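Local coordinates for capsid protein VP1 (Trichodysplasia spinulosa-associated polyomavirus, PDB 6HKV) that forms the pentameric building blocks of the viral capsid and binds sialylated glycans, consistent with a role in attachment to host cells, at residues C[16-21]-C[260-265]; C[39-44]-C[252-257]; C[50-55]-C[143-148]. One frame throughout, in Å; residues are numbered along the deposited sequence.

Interaction 1 (C[16-21]-C[260-265]). With MG (magnesium ion), chain N.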
loop_
_atom_site.group_PDB
_atom_site.type_symbol
_atom_site.label_atom_id
_atom_site.label_comp_id
_atom_site.label_asym_id
_atom_site.label_seq_id
_atom_site.Cartn_x
_atom_site.Cartn_y
_atom_site.Cartn_z
ATOM N N THR C 16 11.350 14.010 -30.944
ATOM C CA THR C 16 11.132 12.930 -29.961
ATOM C C THR C 16 12.349 12.020 -30.030
ATOM O O THR C 16 12.948 11.839 -31.086
ATOM C CB THR C 16 9.821 12.155 -30.165
ATOM O OG1 THR C 16 9.929 11.456 -31.391
ATOM C CG2 THR C 16 8.601 13.039 -30.272
ATOM N N ILE C 17 12.745 11.502 -28.877
ATOM C CA ILE C 17 13.846 10.582 -28.780
ATOM C C ILE C 17 13.287 9.301 -28.155
ATOM O O ILE C 17 12.644 9.362 -27.109
ATOM C CB ILE C 17 14.973 11.173 -27.922
ATOM C CG1 ILE C 17 15.624 12.397 -28.592
ATOM C CG2 ILE C 17 15.979 10.101 -27.568
ATOM C CD1 ILE C 17 16.425 12.092 -29.823
ATOM N N GLU C 18 13.531 8.183 -28.819
ATOM C CA GLU C 18 13.056 6.883 -28.362
ATOM C C GLU C 18 14.300 6.014 -28.176
ATOM O O GLU C 18 15.124 5.938 -29.084
ATOM C CB GLU C 18 12.082 6.325 -29.398
ATOM C CG GLU C 18 11.422 5.024 -29.000
ATOM C CD GLU C 18 10.409 4.506 -29.991
ATOM O OE1 GLU C 18 9.274 4.277 -29.578
ATOM O OE2 GLU C 18 10.783 4.294 -31.151
ATOM N N LEU C 19 14.436 5.347 -27.038
ATOM C CA LEU C 19 15.532 4.422 -26.849
ATOM C C LEU C 19 15.178 3.402 -25.767
ATOM O O LEU C 19 14.192 3.555 -25.070
ATOM C CB LEU C 19 16.787 5.187 -26.441
ATOM C CG LEU C 19 16.796 5.757 -25.015
ATOM C CD1 LEU C 19 18.181 5.819 -24.457
ATOM C CD2 LEU C 19 16.237 7.140 -24.985
ATOM N N TYR C 20 16.026 2.386 -25.635
ATOM C CA TYR C 20 16.009 1.519 -24.475
ATOM C C TYR C 20 17.430 1.465 -23.917
ATOM O O TYR C 20 18.401 1.724 -24.638
ATOM C CB TYR C 20 15.477 0.125 -24.812
ATOM C CG TYR C 20 16.316 -0.603 -25.825
ATOM C CD1 TYR C 20 17.422 -1.357 -25.454
ATOM C CD2 TYR C 20 16.024 -0.492 -27.173
ATOM C CE1 TYR C 20 18.211 -1.984 -26.409
ATOM C CE2 TYR C 20 16.792 -1.130 -28.136
ATOM C CZ TYR C 20 17.886 -1.878 -27.750
ATOM O OH TYR C 20 18.656 -2.498 -28.703
ATOM N N LEU C 21 17.533 1.123 -22.633
ATOM C CA LEU C 21 18.796 0.807 -22.014
ATOM C C LEU C 21 18.707 -0.597 -21.422
ATOM O O LEU C 21 17.797 -0.883 -20.648
ATOM C CB LEU C 21 19.105 1.836 -20.928
ATOM C CG LEU C 21 19.392 3.257 -21.403
ATOM C CD1 LEU C 21 19.540 4.171 -20.212
ATOM C CD2 LEU C 21 20.642 3.304 -22.251
ATOM N N TYR C 260 12.625 1.245 -21.285
ATOM C CA TYR C 260 12.300 1.970 -22.506
ATOM C C TYR C 260 11.978 3.425 -22.167
ATOM O O TYR C 260 11.403 3.686 -21.103
ATOM C CB TYR C 260 11.080 1.329 -23.161
ATOM C CG TYR C 260 10.445 2.156 -24.244
ATOM C CD1 TYR C 260 10.902 2.093 -25.546
ATOM C CD2 TYR C 260 9.374 2.995 -23.964
ATOM C CE1 TYR C 260 10.301 2.835 -26.543
ATOM C CE2 TYR C 260 8.776 3.761 -24.957
ATOM C CZ TYR C 260 9.235 3.664 -26.250
ATOM O OH TYR C 260 8.683 4.413 -27.249
ATOM N N PHE C 261 12.317 4.335 -23.090
ATOM C CA PHE C 261 12.042 5.747 -22.927
ATOM C C PHE C 261 11.548 6.355 -24.245
ATOM O O PHE C 261 12.113 6.088 -25.283
ATOM C CB PHE C 261 13.300 6.519 -22.568
ATOM C CG PHE C 261 14.019 6.074 -21.328
ATOM C CD1 PHE C 261 14.897 5.009 -21.385
ATOM C CD2 PHE C 261 13.868 6.752 -20.136
ATOM C CE1 PHE C 261 15.586 4.612 -20.243
ATOM C CE2 PHE C 261 14.562 6.359 -19.008
ATOM C CZ PHE C 261 15.426 5.291 -19.065
ATOM N N ASN C 262 10.536 7.201 -24.164
ATOM C CA ASN C 262 10.064 8.031 -25.268
ATOM C C ASN C 262 9.982 9.459 -24.742
ATOM O O ASN C 262 9.114 9.723 -23.917
ATOM C CB ASN C 262 8.724 7.522 -25.814
ATOM C CG ASN C 262 8.256 8.323 -27.030
ATOM O OD1 ASN C 262 8.753 9.409 -27.333
ATOM N ND2 ASN C 262 7.305 7.807 -27.775
ATOM N N ILE C 263 10.909 10.323 -25.155
ATOM C CA ILE C 263 11.046 11.665 -24.619
ATOM C C ILE C 263 10.647 12.695 -25.677
ATOM O O ILE C 263 11.141 12.641 -26.807
ATOM C CB ILE C 263 12.493 11.901 -24.124
ATOM C CG1 ILE C 263 12.860 10.872 -23.063
ATOM C CG2 ILE C 263 12.669 13.322 -23.612
ATOM C CD1 ILE C 263 14.279 10.554 -22.901
ATOM N N LEU C 264 9.757 13.606 -25.292
ATOM C CA LEU C 264 9.331 14.690 -26.162
ATOM C C LEU C 264 10.103 15.958 -25.797
ATOM O O LEU C 264 10.202 16.296 -24.602
ATOM C CB LEU C 264 7.822 14.882 -25.945
ATOM C CG LEU C 264 7.210 16.064 -26.704
ATOM C CD1 LEU C 264 7.234 15.878 -28.244
ATOM C CD2 LEU C 264 5.787 16.260 -26.196
ATOM N N LEU C 265 10.678 16.624 -26.800
ATOM C CA LEU C 265 11.437 17.853 -26.579
ATOM C C LEU C 265 10.933 18.954 -27.506
ATOM O O LEU C 265 10.370 18.673 -28.593
ATOM C CB LEU C 265 12.925 17.614 -26.830
ATOM C CG LEU C 265 13.567 16.494 -26.008
ATOM C CD1 LEU C 265 13.717 15.225 -26.837
ATOM C CD2 LEU C 265 14.922 16.992 -25.502
HETATM MG MG MG N . 7.191 3.859 -30.922
HETATM O O HOH W 1 5.756 3.181 -28.967
HETATM O O HOH W 2 5.160 3.447 -32.117
HETATM O O HOH W 3 6.513 5.943 -30.565
#
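Glu18 and Tyr260 meet diagonally on one face of two antiparallel strands; directly opposite them stand Asn262 and Tyr20 in non-hydrogen-bonded pairs. The carboxylate reaches the tyrosine at its ring edge, with CD in the ring plane and the two planes 61° apart. Tyr260 OH is placed 2.4 Å from Glu18 OE1, so short for a hydrogen bond that the exact length is doubtful, and OE1 also binds a magnesium ion at 2.5 Å. Both side chains leave the backbone with CG anti to their own N (chi1 -175° in Glu18, 166° in Tyr260); the glutamate then runs out extended, laying its CG against Tyr260 CE1. Three waters and Ser188 O of a neighbouring subunit also bind the ion, which therefore bridges two copies of VP1. On the same face, Thr16 CG2 touches Leu264 CD1 at 3.7 Å. The other face is apolar: Leu19 CD2 packs on Phe261 CB at 3.9 Å, Leu21 CD1 meets CE1 of the same phenylalanine obliquely, and Ile17 CG1 rests on Leu265 CD1. Paired backbone bonds join Ile17 to Ile263 and Leu19 to Phe261; Ile263 N to Ile17 O measures 2.8 Å. Strand 260-265 is hydrogen-bonded along its other edge to strand 78-91, while the apolar face packs on strands 61-66 and 233-246, as expected of the VP1 jelly roll.

Interaction 2 (C[39-44]-C[252-257]). With GXB (Sialylated precision glycomacromolecule), chain M.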
loop_
_atom_site.group_PDB
_atom_site.type_symbol
_atom_site.label_atom_id
_atom_site.label_comp_id
_atom_site.label_asym_id
_atom_site.label_seq_id
_atom_site.Cartn_x
_atom_site.Cartn_y
_atom_site.Cartn_z
ATOM N N GLU C 39 27.281 -11.642 -11.675
ATOM C CA GLU C 39 27.993 -12.836 -11.224
ATOM C C GLU C 39 27.487 -13.180 -9.818
ATOM O O GLU C 39 26.841 -12.348 -9.139
ATOM C CB GLU C 39 29.508 -12.609 -11.203
ATOM C CG GLU C 39 30.106 -12.263 -12.550
ATOM C CD GLU C 39 29.978 -13.281 -13.663
ATOM O OE1 GLU C 39 29.772 -14.449 -13.369
ATOM O OE2 GLU C 39 30.084 -12.871 -14.823
ATOM N N LYS C 40 27.755 -14.411 -9.382
ATOM C CA LYS C 40 27.352 -14.864 -8.050
ATOM C C LYS C 40 27.825 -13.884 -6.978
ATOM O O LYS C 40 28.990 -13.462 -6.967
ATOM C CB LYS C 40 27.913 -16.259 -7.735
ATOM C CG LYS C 40 27.326 -17.375 -8.587
ATOM C CD LYS C 40 28.061 -18.689 -8.474
ATOM C CE LYS C 40 27.270 -19.840 -9.048
ATOM N NZ LYS C 40 28.049 -21.098 -8.962
ATOM N N VAL C 41 26.923 -13.570 -6.049
ATOM C CA VAL C 41 27.218 -12.723 -4.929
ATOM C C VAL C 41 28.139 -13.482 -3.953
ATOM O O VAL C 41 27.919 -14.665 -3.656
ATOM C CB VAL C 41 25.927 -12.276 -4.226
ATOM C CG1 VAL C 41 26.184 -11.586 -2.907
ATOM C CG2 VAL C 41 25.106 -11.393 -5.167
ATOM N N THR C 42 29.143 -12.762 -3.453
ATOM C CA THR C 42 30.030 -13.256 -2.389
ATOM C C THR C 42 29.914 -12.311 -1.198
ATOM O O THR C 42 29.420 -11.195 -1.322
ATOM C CB THR C 42 31.480 -13.399 -2.880
ATOM O OG1 THR C 42 32.088 -12.119 -3.037
ATOM C CG2 THR C 42 31.586 -14.169 -4.174
ATOM N N VAL C 43 30.391 -12.761 -0.035
ATOM C CA VAL C 43 30.179 -12.046 1.207
ATOM C C VAL C 43 31.536 -11.864 1.902
ATOM O O VAL C 43 32.278 -12.838 2.082
ATOM C CB VAL C 43 29.162 -12.783 2.089
ATOM C CG1 VAL C 43 29.035 -12.175 3.465
ATOM C CG2 VAL C 43 27.791 -12.832 1.412
ATOM N N ALA C 44 31.835 -10.613 2.268
ATOM C CA ALA C 44 33.068 -10.245 2.928
ATOM C C ALA C 44 33.223 -11.038 4.236
ATOM O O ALA C 44 32.278 -11.220 4.982
ATOM C CB ALA C 44 33.077 -8.764 3.215
ATOM N N MET C 252 23.425 -16.865 -5.349
ATOM C CA MET C 252 22.407 -15.881 -5.784
ATOM C C MET C 252 23.042 -14.850 -6.710
ATOM O O MET C 252 24.209 -14.523 -6.585
ATOM C CB MET C 252 21.775 -15.203 -4.563
ATOM C CG MET C 252 20.882 -16.147 -3.800
ATOM S SD MET C 252 20.291 -15.588 -2.233
ATOM C CE MET C 252 19.147 -14.267 -2.692
ATOM N N GLN C 253 22.241 -14.381 -7.669
ATOM C CA GLN C 253 22.664 -13.382 -8.635
ATOM C C GLN C 253 21.572 -12.320 -8.737
ATOM O O GLN C 253 20.407 -12.672 -8.820
ATOM C CB GLN C 253 22.815 -13.987 -10.030
ATOM C CG GLN C 253 23.914 -15.026 -10.142
ATOM C CD GLN C 253 23.746 -15.837 -11.398
ATOM O OE1 GLN C 253 23.133 -16.885 -11.362
ATOM N NE2 GLN C 253 24.280 -15.354 -12.505
ATOM N N TYR C 254 21.974 -11.044 -8.826
ATOM C CA TYR C 254 21.039 -9.992 -9.191
ATOM C C TYR C 254 20.453 -10.257 -10.575
ATOM O O TYR C 254 21.136 -10.736 -11.467
ATOM C CB TYR C 254 21.746 -8.636 -9.259
ATOM C CG TYR C 254 22.130 -7.978 -7.964
ATOM C CD1 TYR C 254 21.222 -7.184 -7.283
ATOM C CD2 TYR C 254 23.397 -8.109 -7.420
ATOM C CE1 TYR C 254 21.556 -6.541 -6.104
ATOM C CE2 TYR C 254 23.739 -7.491 -6.224
ATOM C CZ TYR C 254 22.829 -6.680 -5.573
ATOM O OH TYR C 254 23.141 -6.011 -4.426
ATOM N N ARG C 255 19.175 -9.907 -10.747
ATOM C CA ARG C 255 18.487 -9.887 -12.014
ATOM C C ARG C 255 17.983 -8.459 -12.267
ATOM O O ARG C 255 17.328 -7.880 -11.403
ATOM C CB ARG C 255 17.326 -10.875 -12.009
ATOM C CG ARG C 255 16.460 -10.872 -13.264
ATOM C CD ARG C 255 17.267 -11.033 -14.536
ATOM N NE ARG C 255 16.468 -11.274 -15.705
ATOM C CZ ARG C 255 16.895 -11.197 -16.968
ATOM N NH1 ARG C 255 18.123 -10.791 -17.242
ATOM N NH2 ARG C 255 16.101 -11.581 -17.955
ATOM N N GLY C 256 18.294 -7.934 -13.459
ATOM C CA GLY C 256 17.814 -6.641 -13.893
ATOM C C GLY C 256 17.043 -6.741 -15.193
ATOM O O GLY C 256 17.155 -7.734 -15.928
ATOM N N LEU C 257 16.255 -5.702 -15.481
ATOM C CA LEU C 257 15.454 -5.632 -16.684
ATOM C C LEU C 257 15.759 -4.339 -17.422
ATOM O O LEU C 257 16.197 -3.343 -16.825
ATOM C CB LEU C 257 13.959 -5.721 -16.335
ATOM C CG LEU C 257 13.461 -7.073 -15.822
ATOM C CD1 LEU C 257 11.974 -7.025 -15.519
ATOM C CD2 LEU C 257 13.752 -8.166 -16.849
HETATM C CAE GXB M . 35.051 -13.761 -1.379
HETATM C CAH GXB M . 34.223 -14.192 -0.183
HETATM C CAJ GXB M . 32.638 -16.000 0.612
HETATM O OAL GXB M . 37.944 -15.627 -2.477
HETATM N N26 GXB M . 40.251 -18.347 -0.317
HETATM C C27 GXB M . 39.113 -17.666 -0.371
HETATM C CAG GXB M . 33.086 -9.514 -0.809
HETATM C CAF GXB M . 34.417 -10.273 -0.663
HETATM O OAF GXB M . 35.268 -9.856 -0.068
HETATM N NAD GXB M . 34.448 -11.456 -1.423
HETATM C CAD GXB M . 35.579 -12.369 -1.437
HETATM C CAC GXB M . 36.310 -12.247 -2.720
HETATM C CAB GXB M . 37.382 -13.222 -2.893
HETATM C CAA GXB M . 36.909 -14.675 -2.681
HETATM O OAA GXB M . 36.158 -14.644 -1.447
HETATM C CAI GXB M . 33.844 -15.689 -0.238
HETATM O OAJ GXB M . 31.475 -15.619 -0.134
HETATM O OAI GXB M . 33.599 -16.097 -1.592
HETATM O OAH GXB M . 35.009 -13.862 0.896
HETATM C CAK GXB M . 36.054 -15.109 -3.813
HETATM O OAM GXB M . 36.402 -14.843 -4.916
HETATM O OAK GXB M . 35.029 -15.740 -3.690
HETATM O OAC GXB M . 36.921 -10.981 -2.795
HETATM C CAL GXB M . 37.617 -16.974 -2.515
HETATM C C23 GXB M . 38.802 -17.615 -1.776
HETATM N N24 GXB M . 39.766 -18.250 -2.379
HETATM N N25 GXB M . 40.611 -18.675 -1.502
HETATM O O HOH W 4 25.342 -16.035 -3.423
#
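Val41 N donates to Met252 O at 2.9 Å in an almost straight bond, 171° at the hydrogen, and this is the direct polar link between the sugar-binding loop and the start of strand 252-256. A water completes the join: it donates to Val41 O and accepts from Met252 N at 2.8 Å, so both backbone polar groups of Val41 are tied to Met252. The valine side chain points toward the strand. With CG1 anti to the backbone N (chi1 170°), the other branch, CG2, comes within 3.6 Å of Met252 O and more loosely approaches Tyr254 CE2. Alongside, Gln253 CG lies 4.0 Å from Lys40 N, while its amide NE2 turns to Ser38 O and Asn34 OD1. Beyond this attachment the loop turns its polar groups to the sialylated ligand. Thr42 OG1 accepts from ligand NAD at 2.9 Å in a straight bond, and also bonds Glu56 OE1, which ties the hydroxyl to a second part of the loop. Val43 N donates to ligand OAJ at 3.1 Å, and Val43 O accepts from OAH. Val41 and Tyr254 both pack on Val100 of a neighbouring subunit. Behind the contact, Gln253 and Arg255 make backbone hydrogen bonds to strand 233-246, against whose Phe244 and Ile241 the Met252 and Tyr254 side chains pack.

Interaction 3 (C[50-55]-C[143-148]). With GXB (Sialylated precision glycomacromolecule), chain M.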
loop_
_atom_site.group_PDB
_atom_site.type_symbol
_atom_site.label_atom_id
_atom_site.label_comp_id
_atom_site.label_asym_id
_atom_site.label_seq_id
_atom_site.Cartn_x
_atom_site.Cartn_y
_atom_site.Cartn_z
ATOM N N ASP C 50 36.537 -6.428 2.370
ATOM C CA ASP C 50 35.292 -6.372 1.625
ATOM C C ASP C 50 35.639 -5.982 0.192
ATOM O O ASP C 50 35.768 -4.810 -0.135
ATOM C CB ASP C 50 34.316 -5.420 2.315
ATOM C CG ASP C 50 32.909 -5.404 1.704
ATOM O OD1 ASP C 50 32.730 -6.046 0.667
ATOM O OD2 ASP C 50 32.029 -4.748 2.309
ATOM N N LYS C 51 35.813 -7.008 -0.650
ATOM C CA LYS C 51 36.312 -6.872 -1.989
ATOM C C LYS C 51 35.390 -7.631 -2.927
ATOM O O LYS C 51 35.559 -8.831 -3.172
ATOM C CB LYS C 51 37.743 -7.405 -2.104
ATOM C CG LYS C 51 38.375 -7.227 -3.483
ATOM C CD LYS C 51 39.832 -7.705 -3.556
ATOM C CE LYS C 51 40.438 -7.462 -4.914
ATOM N NZ LYS C 51 41.889 -7.763 -4.907
ATOM N N PRO C 52 34.333 -6.984 -3.469
ATOM C CA PRO C 52 33.443 -7.691 -4.373
ATOM C C PRO C 52 34.222 -8.260 -5.575
ATOM O O PRO C 52 35.141 -7.611 -6.118
ATOM C CB PRO C 52 32.421 -6.637 -4.827
ATOM C CG PRO C 52 32.946 -5.300 -4.334
ATOM C CD PRO C 52 33.916 -5.605 -3.203
ATOM N N THR C 53 33.840 -9.464 -5.988
ATOM C CA THR C 53 34.370 -10.060 -7.182
ATOM C C THR C 53 33.983 -9.224 -8.400
ATOM O O THR C 53 32.993 -8.450 -8.373
ATOM C CB THR C 53 33.901 -11.511 -7.326
ATOM O OG1 THR C 53 32.478 -11.558 -7.432
ATOM C CG2 THR C 53 34.349 -12.364 -6.158
ATOM N N SER C 54 34.751 -9.377 -9.468
ATOM C CA SER C 54 34.472 -8.691 -10.705
ATOM C C SER C 54 33.125 -9.171 -11.237
ATOM O O SER C 54 32.901 -10.387 -11.383
ATOM C CB SER C 54 35.553 -8.918 -11.736
ATOM O OG SER C 54 35.313 -8.112 -12.880
ATOM N N GLY C 55 32.227 -8.220 -11.506
ATOM C CA GLY C 55 30.957 -8.552 -12.110
ATOM C C GLY C 55 29.829 -8.869 -11.118
ATOM O O GLY C 55 28.738 -9.188 -11.570
ATOM N N THR C 143 35.256 -0.505 1.205
ATOM C CA THR C 143 35.005 -1.431 0.110
ATOM C C THR C 143 36.121 -1.280 -0.940
ATOM O O THR C 143 36.460 -0.179 -1.359
ATOM C CB THR C 143 33.636 -1.213 -0.562
ATOM O OG1 THR C 143 32.663 -1.154 0.466
ATOM C CG2 THR C 143 33.302 -2.322 -1.525
ATOM N N ASP C 144 36.631 -2.425 -1.386
ATOM C CA ASP C 144 37.757 -2.500 -2.297
ATOM C C ASP C 144 37.243 -2.940 -3.665
ATOM O O ASP C 144 36.817 -4.074 -3.832
ATOM C CB ASP C 144 38.801 -3.470 -1.721
ATOM C CG ASP C 144 39.974 -3.783 -2.612
ATOM O OD1 ASP C 144 40.068 -3.202 -3.698
ATOM O OD2 ASP C 144 40.780 -4.623 -2.196
ATOM N N TYR C 145 37.298 -2.034 -4.637
ATOM C CA TYR C 145 36.739 -2.234 -5.976
ATOM C C TYR C 145 37.804 -2.706 -6.980
ATOM O O TYR C 145 37.545 -2.742 -8.183
ATOM C CB TYR C 145 36.082 -0.929 -6.445
ATOM C CG TYR C 145 34.867 -0.549 -5.625
ATOM C CD1 TYR C 145 33.670 -1.225 -5.779
ATOM C CD2 TYR C 145 34.917 0.468 -4.684
ATOM C CE1 TYR C 145 32.562 -0.935 -4.990
ATOM C CE2 TYR C 145 33.810 0.804 -3.924
ATOM C CZ TYR C 145 32.621 0.090 -4.080
ATOM O OH TYR C 145 31.539 0.407 -3.317
ATOM N N SER C 146 38.992 -3.096 -6.493
ATOM C CA SER C 146 40.161 -3.290 -7.366
ATOM C C SER C 146 40.081 -4.592 -8.171
ATOM O O SER C 146 40.899 -4.808 -9.050
ATOM C CB SER C 146 41.455 -3.202 -6.581
ATOM O OG SER C 146 41.549 -4.276 -5.677
ATOM N N ALA C 147 39.101 -5.459 -7.912
ATOM C CA ALA C 147 38.887 -6.632 -8.762
ATOM C C ALA C 147 38.398 -6.228 -10.158
ATOM O O ALA C 147 38.446 -7.027 -11.070
ATOM C CB ALA C 147 37.925 -7.586 -8.106
ATOM N N ASN C 148 37.905 -4.996 -10.310
ATOM C CA ASN C 148 37.399 -4.522 -11.584
ATOM C C ASN C 148 37.806 -3.060 -11.773
ATOM O O ASN C 148 37.154 -2.140 -11.278
ATOM C CB ASN C 148 35.886 -4.710 -11.696
ATOM C CG ASN C 148 35.346 -4.265 -13.042
ATOM O OD1 ASN C 148 36.102 -3.792 -13.890
ATOM N ND2 ASN C 148 34.042 -4.397 -13.235
HETATM C CAE GXB M . 35.051 -13.761 -1.379
HETATM C CAH GXB M . 34.223 -14.192 -0.183
HETATM C CAJ GXB M . 32.638 -16.000 0.612
HETATM O OAL GXB M . 37.944 -15.627 -2.477
HETATM N N26 GXB M . 40.251 -18.347 -0.317
HETATM C C27 GXB M . 39.113 -17.666 -0.371
HETATM C CAG GXB M . 33.086 -9.514 -0.809
HETATM C CAF GXB M . 34.417 -10.273 -0.663
HETATM O OAF GXB M . 35.268 -9.856 -0.068
HETATM N NAD GXB M . 34.448 -11.456 -1.423
HETATM C CAD GXB M . 35.579 -12.369 -1.437
HETATM C CAC GXB M . 36.310 -12.247 -2.720
HETATM C CAB GXB M . 37.382 -13.222 -2.893
HETATM C CAA GXB M . 36.909 -14.675 -2.681
HETATM O OAA GXB M . 36.158 -14.644 -1.447
HETATM C CAI GXB M . 33.844 -15.689 -0.238
HETATM O OAJ GXB M . 31.475 -15.619 -0.134
HETATM O OAI GXB M . 33.599 -16.097 -1.592
HETATM O OAH GXB M . 35.009 -13.862 0.896
HETATM C CAK GXB M . 36.054 -15.109 -3.813
HETATM O OAM GXB M . 36.402 -14.843 -4.916
HETATM O OAK GXB M . 35.029 -15.740 -3.690
HETATM O OAC GXB M . 36.921 -10.981 -2.795
HETATM C CAL GXB M . 37.617 -16.974 -2.515
HETATM C C23 GXB M . 38.802 -17.615 -1.776
HETATM N N24 GXB M . 39.766 -18.250 -2.379
HETATM N N25 GXB M . 40.611 -18.675 -1.502
HETATM O O HOH W 5 30.707 -2.918 0.964
HETATM O O HOH W 6 42.830 -5.672 -3.216
HETATM O O HOH W 7 42.457 -7.309 -7.538
HETATM O O HOH W 8 36.716 -5.410 -6.125
HETATM O O HOH W 9 37.600 -7.286 -13.979
HETATM O O HOH W 10 32.703 -5.466 -10.925
#
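Lys51 and Asp144 run alongside each other in the same direction, where a sialic-acid-binding loop rests on an Asx turn at Asp144 that overlaps a type I beta turn, Tyr145 to Asn148. The lysine, with CG opposite its backbone N (chi1 -177°), runs on extended, its CD 3.5 Å from Asp144 OD2. Lys51 NZ and Asp144 OD2 stay 4.3 Å apart, joined through a water that also donates to Ser146 OG. Pro52 CD touches both Asp144 O and Thr143 CG2, and Ala147 CB abuts Pro52 O. One backbone bond, Asp144 N to Asp50 O at 2.8 Å, ties the loops. Further out, Asp144 OD1 takes two bonds, from Ser146 OG on its syn side near the carboxylate plane and from Ser146 N on its anti side, tilted 35° out of it; both hold it beside the lysine. Thr143 CG2 sits over one face of the Tyr145 ring, toward its rim. Asp50 OD1 is held by His101 of a neighbouring subunit. Lys51 N donates to ligand OAF, and Lys51 O accepts from OAC at 2.6 Å. Between the loops, one water donates to Pro52 O and Asp144 O, each at 2.7 Å, and accepts from Ala147 N.

How the interactions relate
Running from the N terminus, the chain first lays down strand 4-21, whose end waits for strand 252-271 to close interaction 1, the longest of the three loops. The long excursion after it carries residues 39-44, which meet the beginning of that same late strand in interaction 2, and then residues 50-55, which meet 143-148 in interaction 3. The contacts nest: 3 inside 2, and 2 inside 1. Interactions 2 and 3, centres about 13 Å apart and across the chain's centre from interaction 1, share the ligand and a subunit neighbour. Interaction 1 joins two strands of the jelly-roll sheet, interaction 2 a surface loop to that sheet, and interaction 3 one surface loop to another.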